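Local coordinates for protein phosphoribosylaminoimidazole carboxylase, ATPase subunit (Bacillus anthracis, PDB 4DLK) that probably catalyses the ATP- and bicarbonate-dependent carboxylation of aminoimidazole ribonucleotide to its N5-carboxy form, a step of purine biosynthesis, at residues R125-Q130 with K172-A177; Y142-K147 with C179-W184; F187-S192 with V208-H213. One frame throughout, in Å; residues are numbered along the deposited sequence.

Contact 1: residues R125-Q130 with K172-A177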
loop_
_atom_site.group_PDB
_atom_site.type_symbol
_atom_site.label_atom_id
_atom_site.label_comp_id
_atom_site.label_asym_id
_atom_site.label_seq_id
_atom_site.Cartn_x
_atom_site.Cartn_y
_atom_site.Cartn_z
ATOM N N ARG A 125 -34.950 24.485 -3.025
ATOM C CA ARG A 125 -36.269 24.465 -2.399
ATOM C C ARG A 125 -36.702 23.020 -2.255
ATOM O O ARG A 125 -36.522 22.218 -3.173
ATOM C CB ARG A 125 -37.317 25.182 -3.262
ATOM C CG ARG A 125 -37.106 26.675 -3.456
ATOM C CD ARG A 125 -37.325 27.471 -2.175
ATOM N NE ARG A 125 -37.150 28.900 -2.431
ATOM C CZ ARG A 125 -35.994 29.553 -2.332
ATOM N NH1 ARG A 125 -34.888 28.920 -1.957
ATOM N NH2 ARG A 125 -35.947 30.848 -2.603
ATOM N N LEU A 126 -37.282 22.707 -1.104
ATOM C CA LEU A 126 -37.921 21.421 -0.878
ATOM C C LEU A 126 -39.176 21.280 -1.745
ATOM O O LEU A 126 -39.964 22.219 -1.863
ATOM C CB LEU A 126 -38.275 21.274 0.608
ATOM C CG LEU A 126 -38.851 19.931 1.067
ATOM C CD1 LEU A 126 -37.813 18.822 0.905
ATOM C CD2 LEU A 126 -39.330 20.028 2.509
ATOM N N VAL A 127 -39.357 20.107 -2.350
ATOM C CA VAL A 127 -40.543 19.839 -3.164
ATOM C C VAL A 127 -41.222 18.549 -2.693
ATOM O O VAL A 127 -40.736 17.444 -2.952
ATOM C CB VAL A 127 -40.212 19.769 -4.677
ATOM C CG1 VAL A 127 -41.450 19.401 -5.489
ATOM C CG2 VAL A 127 -39.628 21.090 -5.171
ATOM N N GLN A 128 -42.350 18.704 -2.004
ATOM C CA GLN A 128 -43.086 17.566 -1.460
ATOM C C GLN A 128 -44.412 17.320 -2.176
ATOM O O GLN A 128 -45.040 16.285 -1.981
ATOM C CB GLN A 128 -43.348 17.768 0.029
ATOM C CG GLN A 128 -42.102 17.752 0.894
ATOM C CD GLN A 128 -42.427 17.813 2.371
ATOM O OE1 GLN A 128 -43.260 18.602 2.807
ATOM N NE2 GLN A 128 -41.764 16.975 3.150
ATOM N N ASN A 129 -44.850 18.292 -2.970
ATOM C CA ASN A 129 -46.036 18.116 -3.821
ATOM C C ASN A 129 -45.947 18.956 -5.087
ATOM O O ASN A 129 -44.946 19.657 -5.302
ATOM C CB ASN A 129 -47.351 18.366 -3.056
ATOM C CG ASN A 129 -47.373 19.692 -2.308
ATOM O OD1 ASN A 129 -46.721 20.659 -2.699
ATOM N ND2 ASN A 129 -48.155 19.746 -1.231
ATOM N N GLN A 130 -46.997 18.889 -5.908
ATOM C CA GLN A 130 -47.035 19.582 -7.186
ATOM C C GLN A 130 -47.030 21.097 -7.048
ATOM O O GLN A 130 -46.425 21.790 -7.873
ATOM C CB GLN A 130 -48.222 19.112 -8.037
ATOM C CG GLN A 130 -48.180 17.632 -8.398
ATOM C CD GLN A 130 -46.955 17.241 -9.208
ATOM O OE1 GLN A 130 -46.315 18.079 -9.845
ATOM N NE2 GLN A 130 -46.627 15.959 -9.193
ATOM N N LYS A 172 -43.797 14.228 -12.960
ATOM C CA LYS A 172 -43.760 12.769 -12.823
ATOM C C LYS A 172 -42.819 12.313 -11.706
ATOM O O LYS A 172 -43.164 11.429 -10.918
ATOM C CB LYS A 172 -43.359 12.105 -14.147
ATOM C CG LYS A 172 -44.484 11.377 -14.872
ATOM C CD LYS A 172 -45.444 12.324 -15.580
ATOM C CE LYS A 172 -46.544 11.545 -16.291
ATOM N NZ LYS A 172 -47.588 12.433 -16.883
ATOM N N LEU A 173 -41.635 12.921 -11.643
ATOM C CA LEU A 173 -40.653 12.590 -10.611
ATOM C C LEU A 173 -41.171 12.985 -9.229
ATOM O O LEU A 173 -41.131 12.180 -8.302
ATOM C CB LEU A 173 -39.305 13.264 -10.902
ATOM C CG LEU A 173 -38.125 12.963 -9.970
ATOM C CD1 LEU A 173 -37.616 11.540 -10.157
ATOM C CD2 LEU A 173 -37.007 13.970 -10.195
ATOM N N ALA A 174 -41.672 14.213 -9.110
ATOM C CA ALA A 174 -42.205 14.729 -7.844
ATOM C C ALA A 174 -43.442 13.958 -7.364
ATOM O O ALA A 174 -43.658 13.815 -6.159
ATOM C CB ALA A 174 -42.507 16.217 -7.955
ATOM N N ASN A 175 -44.244 13.469 -8.311
ATOM C CA ASN A 175 -45.347 12.542 -8.019
ATOM C C ASN A 175 -44.852 11.277 -7.316
ATOM O O ASN A 175 -45.526 10.743 -6.439
ATOM C CB ASN A 175 -46.081 12.164 -9.318
ATOM C CG ASN A 175 -47.297 11.281 -9.076
ATOM O OD1 ASN A 175 -47.394 10.174 -9.617
ATOM N ND2 ASN A 175 -48.228 11.764 -8.261
ATOM N N ALA A 176 -43.662 10.819 -7.705
ATOM C CA ALA A 176 -43.108 9.551 -7.237
ATOM C C ALA A 176 -42.278 9.636 -5.950
ATOM O O ALA A 176 -42.119 8.630 -5.258
ATOM C CB ALA A 176 -42.289 8.903 -8.348
ATOM N N ALA A 177 -41.743 10.816 -5.630
ATOM C CA ALA A 177 -40.874 10.965 -4.452
ATOM C C ALA A 177 -40.685 12.407 -3.993
ATOM O O ALA A 177 -40.863 13.351 -4.764
ATOM C CB ALA A 177 -39.509 10.325 -4.706
HETATM O O HOH W 1 -42.486 15.708 -4.329
#
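Q130 lays the end of its side chain against the helix segment K172-A177, and with A174 and V127 it accounts for most of the surface buried here. Its CB does not aim straight at the helix. The chain bends back at chi2 (-61°), and that kink swings the amide over to the backbone of A174 and N175. NE2 comes 3.6 Å from N175 N and 3.8 Å from N175 CB, both packing distances, while its hydrogen bond goes to the carbonyl oxygen of R171, one turn back on the same helix. The amide therefore grips the helix by a main-chain acceptor and lies alongside the next turn.

A174 turns its methyl toward the strand end, where V127 meets it: CG1 of the valine stands 4.2 Å from A174 CB, a light apolar touch. CG1 is the branch opposite the backbone N (chi1 176°). A water bridges the two backbones beside this pair, lying 2.8 Å from V127 O and 2.9 Å from A174 O; it ties the last residue of the strand to the final turn of the helix, where carbonyls begin to run out of helical partners.

This is plain packing within the ATP-grasp domain, well away from the nucleotide. Strand 124-127 is an outermost strand of its four-stranded sheet, V127 pairing with C179, and helix 130-140 starts just after N129, whose OD1 caps Q132 N. L133 of that helix touches both V127 and A174, and V127 also reaches L146 on strand 144-148.

Contact 2: residues Y142-K147 with C179-W184. With ATP (adenosine-5'-triphosphate), chain F.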
loop_
_atom_site.group_PDB
_atom_site.type_symbol
_atom_site.label_atom_id
_atom_site.label_comp_id
_atom_site.label_asym_id
_atom_site.label_seq_id
_atom_site.Cartn_x
_atom_site.Cartn_y
_atom_site.Cartn_z
ATOM N N TYR A 142 -35.463 29.098 -14.853
ATOM C CA TYR A 142 -34.702 28.141 -15.645
ATOM C C TYR A 142 -33.294 28.680 -15.912
ATOM O O TYR A 142 -33.115 29.889 -16.055
ATOM C CB TYR A 142 -35.412 27.860 -16.974
ATOM C CG TYR A 142 -36.818 27.313 -16.842
ATOM C CD1 TYR A 142 -37.039 25.960 -16.578
ATOM C CD2 TYR A 142 -37.928 28.144 -17.000
ATOM C CE1 TYR A 142 -38.323 25.450 -16.464
ATOM C CE2 TYR A 142 -39.219 27.643 -16.892
ATOM C CZ TYR A 142 -39.409 26.297 -16.624
ATOM O OH TYR A 142 -40.679 25.787 -16.512
ATOM N N PRO A 143 -32.286 27.786 -15.971
ATOM C CA PRO A 143 -32.419 26.349 -15.777
ATOM C C PRO A 143 -32.326 25.928 -14.302
ATOM O O PRO A 143 -31.800 26.673 -13.467
ATOM C CB PRO A 143 -31.251 25.777 -16.589
ATOM C CG PRO A 143 -30.229 26.869 -16.619
ATOM C CD PRO A 143 -30.892 28.173 -16.263
ATOM N N SER A 144 -32.856 24.746 -14.001
ATOM C CA SER A 144 -32.854 24.204 -12.644
ATOM C C SER A 144 -32.829 22.682 -12.698
ATOM O O SER A 144 -32.978 22.091 -13.770
ATOM C CB SER A 144 -34.070 24.703 -11.857
ATOM O OG SER A 144 -35.284 24.285 -12.463
ATOM N N VAL A 145 -32.637 22.050 -11.546
ATOM C CA VAL A 145 -32.546 20.593 -11.487
ATOM C C VAL A 145 -33.335 20.025 -10.301
ATOM O O VAL A 145 -33.143 20.430 -9.143
ATOM C CB VAL A 145 -31.066 20.113 -11.498
ATOM C CG1 VAL A 145 -30.309 20.626 -10.283
ATOM C CG2 VAL A 145 -30.975 18.594 -11.580
ATOM N N LEU A 146 -34.236 19.098 -10.605
ATOM C CA LEU A 146 -35.027 18.442 -9.578
ATOM C C LEU A 146 -34.404 17.095 -9.242
ATOM O O LEU A 146 -34.205 16.265 -10.129
ATOM C CB LEU A 146 -36.482 18.271 -10.042
ATOM C CG LEU A 146 -37.526 17.872 -8.998
ATOM C CD1 LEU A 146 -37.766 19.007 -8.012
ATOM C CD2 LEU A 146 -38.830 17.491 -9.686
ATOM N N LYS A 147 -34.094 16.887 -7.964
ATOM C CA LYS A 147 -33.496 15.633 -7.491
ATOM C C LYS A 147 -34.314 15.031 -6.358
ATOM O O LYS A 147 -34.781 15.756 -5.482
ATOM C CB LYS A 147 -32.085 15.870 -6.952
ATOM C CG LYS A 147 -31.154 16.665 -7.847
ATOM C CD LYS A 147 -29.840 16.921 -7.134
ATOM C CE LYS A 147 -28.971 17.877 -7.934
ATOM N NZ LYS A 147 -27.638 18.055 -7.291
ATOM N N CYS A 179 -38.615 15.568 -3.306
ATOM C CA CYS A 179 -37.536 16.127 -4.108
ATOM C C CYS A 179 -37.004 17.455 -3.569
ATOM O O CYS A 179 -37.595 18.059 -2.673
ATOM C CB CYS A 179 -38.008 16.327 -5.556
ATOM S SG CYS A 179 -38.254 14.811 -6.517
ATOM N N ILE A 180 -35.866 17.878 -4.121
ATOM C CA ILE A 180 -35.386 19.247 -4.001
ATOM C C ILE A 180 -35.208 19.842 -5.396
ATOM O O ILE A 180 -34.811 19.139 -6.332
ATOM C CB ILE A 180 -34.052 19.358 -3.220
ATOM C CG1 ILE A 180 -33.132 18.162 -3.501
ATOM C CG2 ILE A 180 -34.303 19.435 -1.725
ATOM C CD1 ILE A 180 -32.080 18.423 -4.543
ATOM N N LEU A 181 -35.534 21.122 -5.543
ATOM C CA LEU A 181 -35.202 21.830 -6.766
ATOM C C LEU A 181 -33.996 22.705 -6.482
ATOM O O LEU A 181 -33.972 23.438 -5.492
ATOM C CB LEU A 181 -36.373 22.669 -7.282
ATOM C CG LEU A 181 -36.212 23.196 -8.715
ATOM C CD1 LEU A 181 -36.329 22.067 -9.731
ATOM C CD2 LEU A 181 -37.217 24.295 -9.028
ATOM N N GLU A 182 -32.987 22.593 -7.340
ATOM C CA GLU A 182 -31.782 23.399 -7.218
ATOM C C GLU A 182 -31.628 24.264 -8.446
ATOM O O GLU A 182 -31.903 23.817 -9.549
ATOM C CB GLU A 182 -30.545 22.512 -7.144
ATOM C CG GLU A 182 -30.335 21.764 -5.845
ATOM C CD GLU A 182 -29.079 20.920 -5.886
ATOM O OE1 GLU A 182 -28.951 20.033 -5.020
ATOM O OE2 GLU A 182 -28.221 21.137 -6.786
ATOM N N LYS A 183 -31.156 25.487 -8.253
ATOM C CA LYS A 183 -30.763 26.333 -9.366
ATOM C C LYS A 183 -29.567 25.699 -10.071
ATOM O O LYS A 183 -28.666 25.152 -9.428
ATOM C CB LYS A 183 -30.420 27.737 -8.871
ATOM C CG LYS A 183 -30.306 28.776 -9.977
ATOM C CD LYS A 183 -30.297 30.187 -9.409
ATOM C CE LYS A 183 -30.373 31.216 -10.527
ATOM N NZ LYS A 183 -30.707 32.572 -10.002
ATOM N N TRP A 184 -29.583 25.747 -11.397
ATOM C CA TRP A 184 -28.477 25.243 -12.196
ATOM C C TRP A 184 -27.270 26.112 -11.985
ATOM O O TRP A 184 -27.349 27.337 -12.097
ATOM C CB TRP A 184 -28.862 25.213 -13.667
ATOM C CG TRP A 184 -27.789 24.666 -14.571
ATOM C CD1 TRP A 184 -26.797 25.378 -15.243
ATOM C CD2 TRP A 184 -27.566 23.263 -14.935
ATOM N NE1 TRP A 184 -25.996 24.533 -15.973
ATOM C CE2 TRP A 184 -26.405 23.252 -15.837
ATOM C CE3 TRP A 184 -28.184 22.061 -14.616
ATOM C CZ2 TRP A 184 -25.911 22.079 -16.381
ATOM C CZ3 TRP A 184 -27.673 20.882 -15.174
ATOM C CH2 TRP A 184 -26.567 20.893 -16.035
HETATM P PG ATP F . -23.279 10.234 -8.353
HETATM O O1G ATP F . -22.923 11.042 -7.125
HETATM O O2G ATP F . -22.269 10.399 -9.474
HETATM O O3G ATP F . -23.654 8.803 -8.056
HETATM P PB ATP F . -25.669 11.873 -8.243
HETATM O O1B ATP F . -26.855 11.992 -9.152
HETATM O O2B ATP F . -25.840 11.532 -6.787
HETATM O O3B ATP F . -24.659 10.824 -8.958
HETATM P PA ATP F . -25.209 14.719 -8.318
HETATM O O1A ATP F . -23.968 15.514 -8.023
HETATM O O2A ATP F . -26.423 14.878 -7.439
HETATM O O3A ATP F . -24.746 13.184 -8.367
HETATM O "O5'" ATP F . -25.638 15.071 -9.832
HETATM C "C5'" ATP F . -24.953 14.483 -10.939
HETATM C "C4'" ATP F . -24.455 15.543 -11.913
HETATM O "O4'" ATP F . -25.508 16.461 -12.237
HETATM C "C3'" ATP F . -23.334 16.394 -11.334
HETATM O "O3'" ATP F . -22.042 15.827 -11.567
HETATM C "C2'" ATP F . -23.495 17.724 -12.042
HETATM O "O2'" ATP F . -22.752 17.735 -13.267
HETATM C "C1'" ATP F . -24.968 17.780 -12.390
HETATM N N9 ATP F . -25.615 18.714 -11.443
HETATM C C8 ATP F . -26.229 18.373 -10.290
HETATM N N7 ATP F . -26.711 19.465 -9.653
HETATM C C5 ATP F . -26.403 20.537 -10.400
HETATM C C6 ATP F . -26.619 21.999 -10.304
HETATM N N6 ATP F . -27.282 22.534 -9.249
HETATM N N1 ATP F . -26.128 22.776 -11.303
HETATM C C2 ATP F . -25.464 22.255 -12.361
HETATM N N3 ATP F . -25.239 20.936 -12.510
HETATM C C4 ATP F . -25.674 20.041 -11.581
#
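Strands 144-148 and 179-183 run antiparallel in the small four-stranded sheet of the ATP-grasp domain, and one face of the pair holds the adenine of ATP. Main-chain hydrogen bonds set the register. V145 and E182 form a hydrogen-bonded pair, V145 N to E182 O and E182 N to V145 O both measuring 2.8 Å. K147 and I180 form the next, and just beyond the strands W184 N adds a bond to P143 O.

Apolar contacts fill the other face. L146 CD1 lies 3.6 Å from C179 CB and also meets CD1 of L181, its non-hydrogen-bonded partner. Helix 130-140 covers both leucines, and helix 167-176 also packs on L146. S144 OG, buried against the methyls of L181, has no polar partner in the model.

Charge and ligand share the nucleotide face. K147 and E182 both extend their chains beyond CG, and the two cross at their ends in a salt bridge with K147 NZ 3.2 Å from E182 OE2, though its hydrogen bonds are weak. The lysine has a firmer partner in adenine N7, and a weak bond to the alpha-phosphate oxygen O2A. E182 OE1 is bridged to K111, which probably keeps the carboxylate ionised, while OE2 accepts from the adenine amino group, N6, along a nearly straight N-H (166°). K183 O takes a second bond from N6, so adenine is read on its amino and N7 side.

W184 supplies the flat wall. With CG anti to the backbone N (chi1 -178°), its indole turns a face to the C2 end of the adenine, ATP C2 sitting 3.4 Å from the ring plane, over its centre, while P143 CG packs 3.7 Å from W184 CB.

Contact 3: residues F187-S192 with V208-H213. With ATP (adenosine-5'-triphosphate), chain F.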
loop_
_atom_site.group_PDB
_atom_site.type_symbol
_atom_site.label_atom_id
_atom_site.label_comp_id
_atom_site.label_asym_id
_atom_site.label_seq_id
_atom_site.Cartn_x
_atom_site.Cartn_y
_atom_site.Cartn_z
ATOM N N PHE A 187 -20.866 25.928 -13.988
ATOM C CA PHE A 187 -19.512 25.779 -13.456
ATOM C C PHE A 187 -18.563 25.389 -14.573
ATOM O O PHE A 187 -18.997 24.932 -15.630
ATOM C CB PHE A 187 -19.471 24.730 -12.333
ATOM C CG PHE A 187 -19.999 23.386 -12.743
ATOM C CD1 PHE A 187 -21.324 23.044 -12.501
ATOM C CD2 PHE A 187 -19.174 22.460 -13.376
ATOM C CE1 PHE A 187 -21.819 21.807 -12.881
ATOM C CE2 PHE A 187 -19.666 21.225 -13.766
ATOM C CZ PHE A 187 -20.988 20.895 -13.513
ATOM N N GLU A 188 -17.270 25.569 -14.335
ATOM C CA GLU A 188 -16.257 25.151 -15.301
ATOM C C GLU A 188 -15.745 23.740 -14.994
ATOM O O GLU A 188 -15.559 22.934 -15.905
ATOM C CB GLU A 188 -15.101 26.148 -15.330
ATOM C CG GLU A 188 -14.452 26.270 -16.699
ATOM C CD GLU A 188 -12.979 26.611 -16.631
ATOM O OE1 GLU A 188 -12.595 27.475 -15.810
ATOM O OE2 GLU A 188 -12.199 26.011 -17.408
ATOM N N LYS A 189 -15.522 23.450 -13.711
ATOM C CA LYS A 189 -14.988 22.153 -13.284
ATOM C C LYS A 189 -15.734 21.622 -12.065
ATOM O O LYS A 189 -16.165 22.395 -11.208
ATOM C CB LYS A 189 -13.510 22.274 -12.903
ATOM C CG LYS A 189 -12.602 22.938 -13.929
ATOM C CD LYS A 189 -12.165 21.978 -15.017
ATOM C CE LYS A 189 -10.920 22.503 -15.729
ATOM N NZ LYS A 189 -10.641 21.670 -16.928
ATOM N N GLU A 190 -15.878 20.302 -11.998
ATOM C CA GLU A 190 -16.293 19.640 -10.762
ATOM C C GLU A 190 -15.042 19.173 -10.054
ATOM O O GLU A 190 -14.161 18.559 -10.674
ATOM C CB GLU A 190 -17.202 18.447 -11.045
ATOM C CG GLU A 190 -18.427 18.811 -11.854
ATOM C CD GLU A 190 -19.447 17.702 -11.892
ATOM O OE1 GLU A 190 -19.794 17.265 -13.009
ATOM O OE2 GLU A 190 -19.898 17.268 -10.809
ATOM N N VAL A 191 -14.957 19.484 -8.764
ATOM C CA VAL A 191 -13.771 19.171 -7.972
ATOM C C VAL A 191 -14.173 18.525 -6.656
ATOM O O VAL A 191 -15.335 18.619 -6.242
ATOM C CB VAL A 191 -12.888 20.423 -7.703
ATOM C CG1 VAL A 191 -12.336 20.989 -9.005
ATOM C CG2 VAL A 191 -13.653 21.494 -6.932
ATOM N N SER A 192 -13.224 17.861 -6.006
ATOM C CA SER A 192 -13.493 17.255 -4.711
ATOM C C SER A 192 -12.289 17.329 -3.796
ATOM O O SER A 192 -11.135 17.395 -4.249
ATOM C CB SER A 192 -13.974 15.806 -4.852
ATOM O OG SER A 192 -12.918 14.949 -5.245
ATOM N N VAL A 208 -6.825 19.174 -3.929
ATOM C CA VAL A 208 -8.042 19.256 -4.728
ATOM C C VAL A 208 -7.904 18.401 -5.986
ATOM O O VAL A 208 -6.889 18.479 -6.696
ATOM C CB VAL A 208 -8.374 20.726 -5.082
ATOM C CG1 VAL A 208 -9.726 20.830 -5.768
ATOM C CG2 VAL A 208 -8.352 21.588 -3.823
ATOM N N ALA A 209 -8.909 17.561 -6.236
ATOM C CA ALA A 209 -8.955 16.727 -7.436
ATOM C C ALA A 209 -9.999 17.253 -8.404
ATOM O O ALA A 209 -11.081 17.669 -7.980
ATOM C CB ALA A 209 -9.286 15.287 -7.074
ATOM N N GLU A 210 -9.680 17.208 -9.697
ATOM C CA GLU A 210 -10.627 17.551 -10.750
ATOM C C GLU A 210 -11.291 16.272 -11.244
ATOM O O GLU A 210 -10.615 15.330 -11.649
ATOM C CB GLU A 210 -9.908 18.263 -11.901
ATOM C CG GLU A 210 -10.744 18.480 -13.156
ATOM C CD GLU A 210 -9.916 18.999 -14.326
ATOM O OE1 GLU A 210 -8.787 19.493 -14.106
ATOM O OE2 GLU A 210 -10.398 18.914 -15.475
ATOM N N ASN A 211 -12.618 16.250 -11.220
ATOM C CA ASN A 211 -13.359 15.037 -11.553
ATOM C C ASN A 211 -14.110 15.138 -12.869
ATOM O O ASN A 211 -14.851 16.091 -13.108
ATOM C CB ASN A 211 -14.315 14.659 -10.420
ATOM C CG ASN A 211 -13.599 14.452 -9.096
ATOM O OD1 ASN A 211 -12.499 13.878 -9.036
ATOM N ND2 ASN A 211 -14.219 14.918 -8.020
ATOM N N ILE A 212 -13.908 14.140 -13.719
ATOM C CA ILE A 212 -14.588 14.068 -15.000
ATOM C C ILE A 212 -15.508 12.857 -14.999
ATOM O O ILE A 212 -15.049 11.713 -14.885
ATOM C CB ILE A 212 -13.582 14.039 -16.180
ATOM C CG1 ILE A 212 -12.728 15.312 -16.172
ATOM C CG2 ILE A 212 -14.314 13.883 -17.508
ATOM C CD1 ILE A 212 -11.627 15.358 -17.210
ATOM N N HIS A 213 -16.811 13.120 -15.092
ATOM C CA HIS A 213 -17.819 12.065 -15.132
ATOM C C HIS A 213 -18.298 11.870 -16.543
ATOM O O HIS A 213 -18.440 12.830 -17.303
ATOM C CB HIS A 213 -18.995 12.385 -14.205
ATOM C CG HIS A 213 -18.590 12.630 -12.769
ATOM N ND1 HIS A 213 -18.123 13.819 -12.342
ATOM C CD2 HIS A 213 -18.586 11.786 -11.661
ATOM C CE1 HIS A 213 -17.838 13.741 -11.025
ATOM N NE2 HIS A 213 -18.115 12.494 -10.614
HETATM P PG ATP F . -23.279 10.234 -8.353
HETATM O O1G ATP F . -22.923 11.042 -7.125
HETATM O O2G ATP F . -22.269 10.399 -9.474
HETATM O O3G ATP F . -23.654 8.803 -8.056
HETATM P PB ATP F . -25.669 11.873 -8.243
HETATM O O1B ATP F . -26.855 11.992 -9.152
HETATM O O2B ATP F . -25.840 11.532 -6.787
HETATM O O3B ATP F . -24.659 10.824 -8.958
HETATM P PA ATP F . -25.209 14.719 -8.318
HETATM O O1A ATP F . -23.968 15.514 -8.023
HETATM O O2A ATP F . -26.423 14.878 -7.439
HETATM O O3A ATP F . -24.746 13.184 -8.367
HETATM O "O5'" ATP F . -25.638 15.071 -9.832
HETATM C "C5'" ATP F . -24.953 14.483 -10.939
HETATM C "C4'" ATP F . -24.455 15.543 -11.913
HETATM O "O4'" ATP F . -25.508 16.461 -12.237
HETATM C "C3'" ATP F . -23.334 16.394 -11.334
HETATM O "O3'" ATP F . -22.042 15.827 -11.567
HETATM C "C2'" ATP F . -23.495 17.724 -12.042
HETATM O "O2'" ATP F . -22.752 17.735 -13.267
HETATM C "C1'" ATP F . -24.968 17.780 -12.390
HETATM N N9 ATP F . -25.615 18.714 -11.443
HETATM C C8 ATP F . -26.229 18.373 -10.290
HETATM N N7 ATP F . -26.711 19.465 -9.653
HETATM C C5 ATP F . -26.403 20.537 -10.400
HETATM C C6 ATP F . -26.619 21.999 -10.304
HETATM N N6 ATP F . -27.282 22.534 -9.249
HETATM N N1 ATP F . -26.128 22.776 -11.303
HETATM C C2 ATP F . -25.464 22.255 -12.361
HETATM N N3 ATP F . -25.239 20.936 -12.510
HETATM C C4 ATP F . -25.674 20.041 -11.581
HETATM O O HOH W 2 -14.781 18.618 -14.110
#
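The base of a beta hairpin, strand 189-197 turning back into strand 203-214, carries the ribose site of the ATP-grasp domain. S192 and A209 are a hydrogen-bonded pair, bonded in both directions, and N211 N donates to E190 O at 2.8 Å. Where the strands part, a water accepts from E190 N and donates to N211 O.

On the face with S192, the amide of N211 points ND2 straight at S192 OG (3.1 Å), its partner in the amide plane. S276 also binds that hydroxyl, and S221 holds N211 OD1, which fixes the amide's rotation. E210 shares its face with V191, and K189 bends at chi2 (-82°) to bring NZ within 3.1 Å of E210 OE2, from above the carboxylate plane; R226 pairs with the same oxygen. V191 CB packs 3.7 Å from V208 CG1.

E190 reaches out to ATP, OE1 accepting from O2' at 3.0 Å and OE2 from O3' at 2.7 Å, while F187 brings its ring edge to adenine N3. One carboxylate thus receives both ribose hydroxyls, a grip consistent with recognition of a ribose that carries the 2' and 3' oxygens together.

In the fold
Contacts 1 and 2 are neighbours, with centres 11 Å apart: strands 124-127 and 179-183 lie side by side in one four-stranded sheet, R125 O meeting L181 N. Their segments alternate along the chain, and helix 167-176 leads directly into strand 179-183. Contact 3 comes later, in the eight-stranded sheet, its centre about 20 Å from that of contact 2 and 29 Å from that of contact 1. A short link joins strand 179-183 to strand 189-197. All three lie in the ATP-grasp range, and one ATP spans contacts 2 and 3, clasped between the two sheets, while contact 1 packs behind.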